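Local atomic coordinates of hypothetical protein AF1548 (Archaeoglobus fulgidus, PDB entry 1Y88), a protein that is of unknown function but belongs to a restriction-endonuclease-like family and may bind and cut DNA. Residues T74-K77 with E78-T82; Y81-A84 with R85-V89; A182-A185 with R186-A190. All blocks are in the same frame, centred on the assembly; numbering follows the deposited sequence. Where two conformers were deposited one is given.

Contact 1: T74-K77 with E78-T82; sequences TGLK and EAMYT. With SO4 (sulfate ion), chain D; SO4 (sulfate ion), chain C.
L76 reaches along the helix to M80, one turn later, and their side chains make the close apolar pair of this helix start. CD1 of L76 lies 3.5 Å from CG of M80, while CG of L76 faces the sulfur. The leucine arrives there because its CG stands anti to the backbone N (chi1 173°), which swings the branch forward along the helix. Underneath, M80 N donates to L76 O at 2.9 Å, and Y81 N to K77 O at 3.0 Å. On another side CG2 of T74 meets CG of E78 at 3.6 Å; the threonine hydroxyl itself is engaged by H68 and T101. G75 is the N-cap of helix 76-89, in the part of the chain assigned to the restriction-endonuclease family, and the backbone N-H groups of G75, L76 and E78, which have no preceding helix turn to bond to, donate to sulfates. One sulfate, probably from the crystallisation liquor, accepts from G75 N through O2 and from E78 N through O4 (2.7 Å). A second takes L76 N through its O4, also at 2.7 Å. S106 OG binds a sulfate here as well. Against this snug start, K77 extends over the looser, partly exposed side toward Y81 of the second subunit, whereas T82, on the buried side, grips E78 O doubly, its N and OG1 coming from opposite faces of the carbonyl plane.

Contact 2: Y81-A84 with R85-V89; sequences YTYA and RFLDV
The guanidinium of R85, in one of the two deposited conformers of each residue, lies flat over the ring of Y81, the planes only 9° apart and the centres 4.0 Å from each other. It is an off-centre cation-pi pair, for CZ stands toward the rim near CE2, and the ring centre is taken instead by the CD methylene of R85, 3.5 Å from the centroid in a CH-pi contact. What brings the arginine here is its own shape: bends at chi2 and chi3 (138° and 111°) fold the chain back over the tyrosine. At the edge of the guanidinium, NH1 comes to 3.0 Å from OG1 of T82, a hydroxyl that donates to E78 O; weak, long ion pairs to E78 and E64 lie further out. A second aromatic, Y83, receives L87 over one face: L87 CG is 4.2 Å from the ring centroid, and CD1 touches Y83 CE2 at 3.7 Å. Both are i to i+4 pairs, spaced by the helical bonds of R85 N to Y81 O and L87 N to Y83 O. D88 turns away to bond C45, V46 and Q48. Within the restriction-endonuclease-like part of the chain, the second half of helix 76-89 rests on strand 59-65, where T82, F86 and V89 meet M62, on helix 107-116 through Y83, and on the second subunit, where L87 packs on its counterpart and Y81 on M80.

Contact 3: A182-A185 with R186-A190; sequences AKKA and REVIA. With SO4 (sulfate ion), chain I.
K183 and E187 join across one turn of helix 182-197 in a salt bridge, NZ to OE2 at 2.8 Å. The ammonium approaches from the syn side of the carboxylate oxygen but 32° out of the carboxylate plane, so it does not meet the group squarely. The lysine runs out straight from a CG placed anti to the backbone N and turns only at its last bond (chi4 -74°), which hooks NZ back toward the glutamate; E187 beyond CG is extended and comes to meet it. K184, bent already at chi2, takes a different course: its aliphatic CE lies 3.8 Å from CG2 of V188, while its CD passes OE1 of E187 at 3.9 Å, and the lysine and glutamate side chains cross at about a right angle. R186, though exposed, folds back: a kink at chi3 lays its guanidinium over the backbone, one face above A182 O and above K183 CA, with NH2 3.7 Å from CG of K183. At the very start of the helix A182 N donates to a sulfate oxygen, O1, at 2.7 Å, and K184 N donates to S181 OG, an N-cap-like bond to the residue before the helix. V188 and A185 turn inward, V188 against L146, I148 and V167 and A185 against L175 of helix 172-177. The short turn between helix 172-177 and this one is reminiscent of a helix-hairpin-helix element, as in DNA-binding domains. The ion at A182, probably from the crystallisation liquor, shows an anion held at the helix start, where the N-H of A182 and the helix dipole would favour negative charge, with R186 a more distant positive one; in a DNA-binding relative a phosphate could sit in a similar place, though that remains an inference.

Contacts 1 and 2 are successive turns of helix 76-89, share Y81 and T82, meet again where E78 nears R85, and both touch the second subunit; contact 3 lies on helix 182-197, its centre more than 40 Å from either, and no other protein chain of the assembly touches it. All three are partly buried, but contact 3 has three exposed residues where contacts 1 and 2 have none. Contact 1 is a helix start holding sulfates, contact 2 a cation-aromatic stack in the second half of the helix. Contact 3 has charged side chains outside and A185, V188 and I189, alanine and branched aliphatic residues, inside. Contacts 1 and 3 share sulfate-bound amides at a helix start.

Contact 1: T74-K77 with E78-T82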
ATOM      1  N   THR A  74     -11.828  -0.212  -2.108  1.00 21.39           N
ATOM      2  CA  THR A  74     -10.487  -0.522  -2.561  1.00 19.56           C
ATOM      3  C   THR A  74     -10.003   0.750  -3.250  1.00 18.02           C
ATOM      4  O   THR A  74     -10.624   1.235  -4.191  1.00 16.48           O
ATOM      5  CB  THR A  74     -10.486  -1.717  -3.552  1.00 20.58           C
ATOM      6  OG1 THR A  74     -10.847  -2.899  -2.828  1.00 23.40           O
ATOM      7  CG2 THR A  74      -9.114  -1.930  -4.164  1.00 20.14           C
ATOM      8  N   GLY A  75      -8.901   1.300  -2.763  1.00 17.33           N
ATOM      9  CA  GLY A  75      -8.535   2.658  -3.169  1.00 17.18           C
ATOM     10  C   GLY A  75      -7.319   2.827  -4.055  1.00 17.10           C
ATOM     11  O   GLY A  75      -6.795   1.873  -4.643  1.00 16.19           O
ATOM     12  N   LEU A  76      -6.882   4.086  -4.168  1.00 16.28           N
ATOM     13  CA  LEU A  76      -5.862   4.445  -5.140  1.00 15.45           C
ATOM     14  C   LEU A  76      -4.525   3.773  -4.823  1.00 15.10           C
ATOM     15  O   LEU A  76      -3.866   3.294  -5.708  1.00 14.89           O
ATOM     16  CB  LEU A  76      -5.703   5.984  -5.215  1.00 15.25           C
ATOM     17  CG  LEU A  76      -4.538   6.494  -6.069  1.00 15.48           C
ATOM     18  CD1 LEU A  76      -4.739   6.193  -7.567  1.00 12.77           C
ATOM     19  CD2 LEU A  76      -4.304   8.029  -5.840  1.00 16.25           C
ATOM     20  N   LYS A  77      -4.150   3.710  -3.554  1.00 15.76           N
ATOM     21  CA  LYS A  77      -2.893   3.101  -3.197  1.00 16.68           C
ATOM     22  C   LYS A  77      -2.826   1.648  -3.684  1.00 16.41           C
ATOM     23  O   LYS A  77      -1.853   1.254  -4.286  1.00 16.07           O
ATOM     24  CB  LYS A  77      -2.661   3.228  -1.701  1.00 18.18           C
ATOM     25  CG  LYS A  77      -1.470   2.479  -1.177  1.00 21.18           C
ATOM     26  CD  LYS A  77      -1.151   2.951   0.242  1.00 27.01           C
ATOM     27  CE  LYS A  77      -0.538   1.819   1.046  1.00 33.31           C
ATOM     28  NZ  LYS A  77       0.273   2.248   2.263  1.00 35.35           N
ATOM     29  N   GLU A  78      -3.894   0.881  -3.439  1.00 15.81           N
ATOM     30  CA  GLU A  78      -3.959  -0.508  -3.925  1.00 16.76           C
ATOM     31  C   GLU A  78      -3.826  -0.612  -5.429  1.00 14.62           C
ATOM     32  O   GLU A  78      -3.106  -1.492  -5.930  1.00 15.42           O
ATOM     33  CB  GLU A  78      -5.249  -1.208  -3.466  1.00 17.72           C
ATOM     34  CG  GLU A  78      -5.559  -2.512  -4.276  1.00 23.81           C
ATOM     35  CD  GLU A  78      -4.691  -3.724  -3.879  1.00 32.65           C
ATOM     36  OE1 GLU A  78      -4.038  -3.695  -2.804  1.00 34.59           O
ATOM     37  OE2 GLU A  78      -4.671  -4.723  -4.652  1.00 35.20           O
ATOM     38  N   ALA A  79      -4.522   0.263  -6.158  1.00 13.24           N
ATOM     39  CA  ALA A  79      -4.422   0.308  -7.614  1.00 12.99           C
ATOM     40  C   ALA A  79      -2.985   0.590  -8.101  1.00 11.71           C
ATOM     41  O   ALA A  79      -2.462  -0.066  -9.004  1.00  9.92           O
ATOM     42  CB  ALA A  79      -5.425   1.309  -8.205  1.00 12.01           C
ATOM     43  N   MET A  80      -2.340   1.574  -7.474  1.00 13.01           N
ATOM     44  CA  MET A  80      -1.007   1.950  -7.877  1.00 12.76           C
ATOM     45  C   MET A  80       0.028   0.868  -7.569  1.00 13.99           C
ATOM     46  O   MET A  80       0.917   0.603  -8.381  1.00 14.28           O
ATOM     47  CB  MET A  80      -0.629   3.328  -7.235  1.00 14.22           C
ATOM     48  CG  MET A  80      -1.632   4.479  -7.560  1.00 13.04           C
ATOM     49  SD  MET A  80      -0.981   6.182  -7.004  1.00 12.79           S
ATOM     50  CE  MET A  80       0.433   5.856  -7.472  1.00  8.65           C
ATOM     51  N   TYR A  81      -0.033   0.248  -6.391  1.00 14.83           N
ATOM     52  CA  TYR A  81       0.739  -0.973  -6.023  0.50 14.80           C
ATOM     53  C   TYR A  81       0.623  -2.044  -7.080  1.00 15.65           C
ATOM     54  O   TYR A  81       1.575  -2.700  -7.499  1.00 15.16           O
ATOM     55  CB  TYR A  81       0.184  -1.548  -4.695  0.50 14.73           C
ATOM     56  CG  TYR A  81       0.733  -2.904  -4.193  0.50 14.00           C
ATOM     57  CD1 TYR A  81       2.079  -3.256  -4.336  0.50 13.28           C
ATOM     58  CD2 TYR A  81      -0.104  -3.795  -3.496  0.50 14.30           C
ATOM     59  CE1 TYR A  81       2.573  -4.490  -3.823  0.50 11.13           C
ATOM     60  CE2 TYR A  81       0.377  -5.014  -2.989  0.50 14.20           C
ATOM     61  CZ  TYR A  81       1.711  -5.350  -3.154  0.50 13.46           C
ATOM     62  OH  TYR A  81       2.184  -6.558  -2.663  0.50 13.82           O
ATOM     63  N   THR A  82      -0.640  -2.293  -7.455  1.00 14.91           N
ATOM     64  CA  THR A  82      -0.949  -3.335  -8.424  1.00 14.86           C
ATOM     65  C   THR A  82      -0.345  -3.022  -9.766  1.00 13.14           C
ATOM     66  O   THR A  82       0.158  -3.908 -10.425  1.00 12.31           O
ATOM     67  CB  THR A  82      -2.475  -3.544  -8.582  1.00 15.44           C
ATOM     68  OG1 THR A  82      -2.977  -3.977  -7.327  1.00 18.96           O
ATOM     69  CG2 THR A  82      -2.802  -4.611  -9.675  1.00 17.68           C
TER
HETATM   70  S   SO4 D 302      -6.173   1.590  -0.415  1.00 41.68           S
HETATM   71  O1  SO4 D 302      -6.466   2.889   0.204  1.00 41.29           O
HETATM   72  O2  SO4 D 302      -7.366   0.709  -0.404  1.00 40.10           O
HETATM   73  O3  SO4 D 302      -5.100   0.929   0.321  1.00 42.22           O
HETATM   74  O4  SO4 D 302      -5.742   1.832  -1.775  1.00 36.17           O
HETATM   75  S   SO4 C 301      -8.630   7.085  -2.335  1.00 34.21           S
HETATM   76  O1  SO4 C 301      -9.057   8.345  -2.941  1.00 35.73           O
HETATM   77  O2  SO4 C 301      -9.589   6.765  -1.297  1.00 37.27           O
HETATM   78  O3  SO4 C 301      -7.299   7.259  -1.756  1.00 35.02           O
HETATM   79  O4  SO4 C 301      -8.631   6.033  -3.347  1.00 28.17           O

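Contact 2: Y81-A84 with R85-V89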
ATOM      1  N   TYR A  81      -0.033   0.248  -6.391  1.00 14.83           N
ATOM      2  CA  TYR A  81       0.739  -0.973  -6.023  0.50 14.80           C
ATOM      3  C   TYR A  81       0.623  -2.044  -7.080  1.00 15.65           C
ATOM      4  O   TYR A  81       1.575  -2.700  -7.499  1.00 15.16           O
ATOM      5  CB  TYR A  81       0.184  -1.548  -4.695  0.50 14.73           C
ATOM      6  CG  TYR A  81       0.733  -2.904  -4.193  0.50 14.00           C
ATOM      7  CD1 TYR A  81       2.079  -3.256  -4.336  0.50 13.28           C
ATOM      8  CD2 TYR A  81      -0.104  -3.795  -3.496  0.50 14.30           C
ATOM      9  CE1 TYR A  81       2.573  -4.490  -3.823  0.50 11.13           C
ATOM     10  CE2 TYR A  81       0.377  -5.014  -2.989  0.50 14.20           C
ATOM     11  CZ  TYR A  81       1.711  -5.350  -3.154  0.50 13.46           C
ATOM     12  OH  TYR A  81       2.184  -6.558  -2.663  0.50 13.82           O
ATOM     13  N   THR A  82      -0.640  -2.293  -7.455  1.00 14.91           N
ATOM     14  CA  THR A  82      -0.949  -3.335  -8.424  1.00 14.86           C
ATOM     15  C   THR A  82      -0.345  -3.022  -9.766  1.00 13.14           C
ATOM     16  O   THR A  82       0.158  -3.908 -10.425  1.00 12.31           O
ATOM     17  CB  THR A  82      -2.475  -3.544  -8.582  1.00 15.44           C
ATOM     18  OG1 THR A  82      -2.977  -3.977  -7.327  1.00 18.96           O
ATOM     19  CG2 THR A  82      -2.802  -4.611  -9.675  1.00 17.68           C
ATOM     20  N   TYR A  83      -0.397  -1.754 -10.174  1.00 11.63           N
ATOM     21  CA  TYR A  83       0.212  -1.392 -11.434  1.00 11.96           C
ATOM     22  C   TYR A  83       1.722  -1.654 -11.386  1.00 12.14           C
ATOM     23  O   TYR A  83       2.303  -2.181 -12.347  1.00 12.79           O
ATOM     24  CB  TYR A  83      -0.101   0.063 -11.805  1.00 12.47           C
ATOM     25  CG  TYR A  83       0.469   0.488 -13.146  1.00 12.44           C
ATOM     26  CD1 TYR A  83       0.060  -0.106 -14.334  1.00 12.92           C
ATOM     27  CD2 TYR A  83       1.438   1.504 -13.215  1.00 15.42           C
ATOM     28  CE1 TYR A  83       0.580   0.297 -15.567  1.00 14.22           C
ATOM     29  CE2 TYR A  83       1.963   1.903 -14.425  1.00 14.93           C
ATOM     30  CZ  TYR A  83       1.525   1.306 -15.605  1.00 16.13           C
ATOM     31  OH  TYR A  83       2.057   1.730 -16.823  1.00 16.49           O
ATOM     32  N   ALA A  84       2.370  -1.235 -10.293  1.00 11.51           N
ATOM     33  CA  ALA A  84       3.820  -1.529 -10.137  1.00 12.30           C
ATOM     34  C   ALA A  84       4.121  -3.028 -10.185  1.00 12.11           C
ATOM     35  O   ALA A  84       5.114  -3.457 -10.787  1.00 12.02           O
ATOM     36  CB  ALA A  84       4.358  -0.909  -8.829  1.00 12.85           C
ATOM     37  N   ARG A  85       3.260  -3.846  -9.575  1.00 13.14           N
ATOM     38  CA  ARG A  85       3.399  -5.308  -9.633  0.50 12.97           C
ATOM     39  C   ARG A  85       3.355  -5.791 -11.070  1.00 12.97           C
ATOM     40  O   ARG A  85       4.180  -6.612 -11.485  1.00 12.41           O
ATOM     41  CB  ARG A  85       2.278  -6.009  -8.853  0.50 13.30           C
ATOM     42  CG  ARG A  85       2.555  -6.289  -7.403  0.50 14.70           C
ATOM     43  CD  ARG A  85       1.303  -5.974  -6.588  0.50 18.88           C
ATOM     44  NE  ARG A  85       0.591  -7.097  -5.983  0.50 21.80           N
ATOM     45  CZ  ARG A  85      -0.682  -7.023  -5.579  0.50 19.28           C
ATOM     46  NH1 ARG A  85      -1.369  -5.913  -5.764  0.50 13.71           N
ATOM     47  NH2 ARG A  85      -1.281  -8.059  -5.000  0.50 18.41           N
ATOM     48  N   PHE A  86       2.346  -5.315 -11.806  1.00 13.01           N
ATOM     49  CA  PHE A  86       2.198  -5.653 -13.228  1.00 12.55           C
ATOM     50  C   PHE A  86       3.497  -5.313 -13.990  1.00 12.64           C
ATOM     51  O   PHE A  86       4.028  -6.113 -14.745  1.00 12.69           O
ATOM     52  CB  PHE A  86       0.998  -4.899 -13.809  1.00 12.88           C
ATOM     53  CG  PHE A  86       0.898  -4.999 -15.303  1.00 13.65           C
ATOM     54  CD1 PHE A  86       0.495  -6.194 -15.905  1.00 14.27           C
ATOM     55  CD2 PHE A  86       1.219  -3.908 -16.098  1.00 12.83           C
ATOM     56  CE1 PHE A  86       0.419  -6.315 -17.282  1.00 13.25           C
ATOM     57  CE2 PHE A  86       1.145  -3.999 -17.487  1.00 15.83           C
ATOM     58  CZ  PHE A  86       0.746  -5.199 -18.098  1.00 14.02           C
ATOM     59  N   LEU A  87       4.044  -4.119 -13.781  1.00 12.88           N
ATOM     60  CA  LEU A  87       5.256  -3.756 -14.525  1.00 12.46           C
ATOM     61  C   LEU A  87       6.401  -4.728 -14.234  1.00 12.65           C
ATOM     62  O   LEU A  87       7.179  -5.079 -15.135  1.00 14.48           O
ATOM     63  CB  LEU A  87       5.661  -2.295 -14.196  1.00 11.69           C
ATOM     64  CG  LEU A  87       4.675  -1.233 -14.631  1.00 12.26           C
ATOM     65  CD1 LEU A  87       5.206   0.160 -14.239  1.00 15.09           C
ATOM     66  CD2 LEU A  87       4.452  -1.310 -16.158  1.00 13.25           C
ATOM     67  N   ASP A  88       6.489  -5.185 -12.985  1.00 13.92           N
ATOM     68  CA  ASP A  88       7.566  -6.105 -12.583  1.00 13.74           C
ATOM     69  C   ASP A  88       7.397  -7.535 -13.172  1.00 14.30           C
ATOM     70  O   ASP A  88       8.387  -8.244 -13.294  1.00 13.99           O
ATOM     71  CB  ASP A  88       7.735  -6.166 -11.069  1.00 13.95           C
ATOM     72  CG  ASP A  88       9.135  -6.612 -10.661  1.00 14.16           C
ATOM     73  OD1 ASP A  88      10.120  -6.189 -11.315  1.00 16.62           O
ATOM     74  OD2 ASP A  88       9.247  -7.371  -9.697  1.00 15.12           O
ATOM     75  N   VAL A  89       6.160  -7.942 -13.514  1.00 14.27           N
ATOM     76  CA  VAL A  89       5.926  -9.298 -14.080  1.00 15.38           C
ATOM     77  C   VAL A  89       5.632  -9.291 -15.568  1.00 16.18           C
ATOM     78  O   VAL A  89       5.592 -10.340 -16.196  1.00 15.92           O
ATOM     79  CB  VAL A  89       4.821 -10.073 -13.345  1.00 15.75           C
ATOM     80  CG1 VAL A  89       5.165 -10.178 -11.886  1.00 15.01           C
ATOM     81  CG2 VAL A  89       3.447  -9.386 -13.505  1.00 13.86           C
TER

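Contact 3: A182-A185 with R186-A190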
ATOM      1  N   ALA A 182     -18.088 -38.726   8.596  1.00 32.04           N
ATOM      2  CA  ALA A 182     -19.338 -39.108   7.933  1.00 31.99           C
ATOM      3  C   ALA A 182     -20.479 -38.168   8.320  1.00 32.33           C
ATOM      4  O   ALA A 182     -21.256 -37.723   7.463  1.00 32.32           O
ATOM      5  CB  ALA A 182     -19.698 -40.535   8.265  1.00 32.61           C
ATOM      6  N   LYS A 183     -20.565 -37.873   9.616  1.00 31.81           N
ATOM      7  CA  LYS A 183     -21.618 -37.041  10.163  1.00 32.03           C
ATOM      8  C   LYS A 183     -21.508 -35.621   9.616  1.00 31.05           C
ATOM      9  O   LYS A 183     -22.495 -35.044   9.169  1.00 31.68           O
ATOM     10  CB  LYS A 183     -21.506 -37.011  11.684  1.00 32.15           C
ATOM     11  CG  LYS A 183     -22.746 -36.522  12.379  1.00 34.99           C
ATOM     12  CD  LYS A 183     -22.584 -36.660  13.880  1.00 37.17           C
ATOM     13  CE  LYS A 183     -23.657 -35.872  14.608  1.00 40.02           C
ATOM     14  NZ  LYS A 183     -23.363 -34.416  14.537  1.00 41.93           N
ATOM     15  N   LYS A 184     -20.307 -35.063   9.655  1.00 30.41           N
ATOM     16  CA  LYS A 184     -20.095 -33.710   9.161  1.00 29.56           C
ATOM     17  C   LYS A 184     -20.363 -33.618   7.662  1.00 28.44           C
ATOM     18  O   LYS A 184     -20.959 -32.637   7.202  1.00 27.40           O
ATOM     19  CB  LYS A 184     -18.693 -33.216   9.491  1.00 29.63           C
ATOM     20  CG  LYS A 184     -18.415 -31.784   9.060  1.00 32.43           C
ATOM     21  CD  LYS A 184     -19.239 -30.766   9.840  1.00 36.51           C
ATOM     22  CE  LYS A 184     -18.797 -29.340   9.474  1.00 40.22           C
ATOM     23  NZ  LYS A 184     -19.284 -28.295  10.448  1.00 43.70           N
ATOM     24  N   ALA A 185     -19.950 -34.641   6.915  1.00 27.03           N
ATOM     25  CA  ALA A 185     -20.233 -34.700   5.474  1.00 26.67           C
ATOM     26  C   ALA A 185     -21.742 -34.680   5.186  1.00 26.62           C
ATOM     27  O   ALA A 185     -22.197 -33.916   4.321  1.00 25.61           O
ATOM     28  CB  ALA A 185     -19.555 -35.911   4.827  1.00 26.10           C
ATOM     29  N   ARG A 186     -22.519 -35.497   5.902  1.00 26.42           N
ATOM     30  CA  ARG A 186     -23.978 -35.461   5.754  1.00 27.22           C
ATOM     31  C   ARG A 186     -24.560 -34.081   6.088  1.00 27.11           C
ATOM     32  O   ARG A 186     -25.465 -33.601   5.397  1.00 26.58           O
ATOM     33  CB  ARG A 186     -24.679 -36.505   6.636  1.00 28.01           C
ATOM     34  CG  ARG A 186     -24.415 -37.961   6.302  1.00 28.90           C
ATOM     35  CD  ARG A 186     -25.373 -38.877   7.145  1.00 29.58           C
ATOM     36  NE  ARG A 186     -25.163 -38.768   8.596  1.00 34.72           N
ATOM     37  CZ  ARG A 186     -24.374 -39.575   9.312  1.00 37.49           C
ATOM     38  NH1 ARG A 186     -23.695 -40.551   8.717  1.00 36.04           N
ATOM     39  NH2 ARG A 186     -24.253 -39.401  10.628  1.00 37.95           N
ATOM     40  N   GLU A 187     -24.053 -33.457   7.148  1.00 26.54           N
ATOM     41  CA  GLU A 187     -24.576 -32.153   7.583  1.00 26.95           C
ATOM     42  C   GLU A 187     -24.292 -31.089   6.525  1.00 25.44           C
ATOM     43  O   GLU A 187     -25.172 -30.315   6.177  1.00 24.61           O
ATOM     44  CB  GLU A 187     -23.983 -31.732   8.929  1.00 27.28           C
ATOM     45  CG  GLU A 187     -24.612 -32.460  10.126  1.00 29.76           C
ATOM     46  CD  GLU A 187     -23.798 -32.324  11.425  1.00 30.50           C
ATOM     47  OE1 GLU A 187     -22.680 -31.753  11.401  1.00 33.99           O
ATOM     48  OE2 GLU A 187     -24.301 -32.789  12.476  1.00 36.42           O
ATOM     49  N   VAL A 188     -23.074 -31.089   5.991  1.00 24.30           N
ATOM     50  CA  VAL A 188     -22.676 -30.076   5.009  1.00 24.03           C
ATOM     51  C   VAL A 188     -23.450 -30.219   3.699  1.00 22.76           C
ATOM     52  O   VAL A 188     -23.895 -29.219   3.121  1.00 22.19           O
ATOM     53  CB  VAL A 188     -21.147 -30.068   4.778  1.00 23.50           C
ATOM     54  CG1 VAL A 188     -20.777 -29.167   3.609  1.00 26.26           C
ATOM     55  CG2 VAL A 188     -20.445 -29.578   6.054  1.00 23.83           C
ATOM     56  N   ILE A 189     -23.622 -31.458   3.245  1.00 22.07           N
ATOM     57  CA  ILE A 189     -24.471 -31.719   2.074  1.00 22.22           C
ATOM     58  C   ILE A 189     -25.912 -31.254   2.303  1.00 22.08           C
ATOM     59  O   ILE A 189     -26.482 -30.585   1.455  1.00 20.69           O
ATOM     60  CB  ILE A 189     -24.423 -33.202   1.658  1.00 22.54           C
ATOM     61  CG1 ILE A 189     -23.074 -33.486   0.999  1.00 23.47           C
ATOM     62  CG2 ILE A 189     -25.553 -33.562   0.693  1.00 20.98           C
ATOM     63  CD1 ILE A 189     -22.789 -34.952   0.942  1.00 25.94           C
ATOM     64  N   ALA A 190     -26.489 -31.583   3.455  1.00 21.70           N
ATOM     65  CA  ALA A 190     -27.837 -31.113   3.752  1.00 22.38           C
ATOM     66  C   ALA A 190     -27.922 -29.580   3.799  1.00 22.38           C
ATOM     67  O   ALA A 190     -28.896 -28.999   3.316  1.00 22.71           O
ATOM     68  CB  ALA A 190     -28.365 -31.735   5.044  1.00 22.49           C
TER
HETATM   69  S   SO4 I 307     -15.784 -41.044  10.594  1.00 56.00           S
HETATM   70  O1  SO4 I 307     -17.042 -40.823   9.891  1.00 54.96           O
HETATM   71  O2  SO4 I 307     -15.648 -40.057  11.667  1.00 56.61           O
HETATM   72  O3  SO4 I 307     -14.641 -40.906   9.691  1.00 55.49           O
HETATM   73  O4  SO4 I 307     -15.780 -42.396  11.152  1.00 56.34           O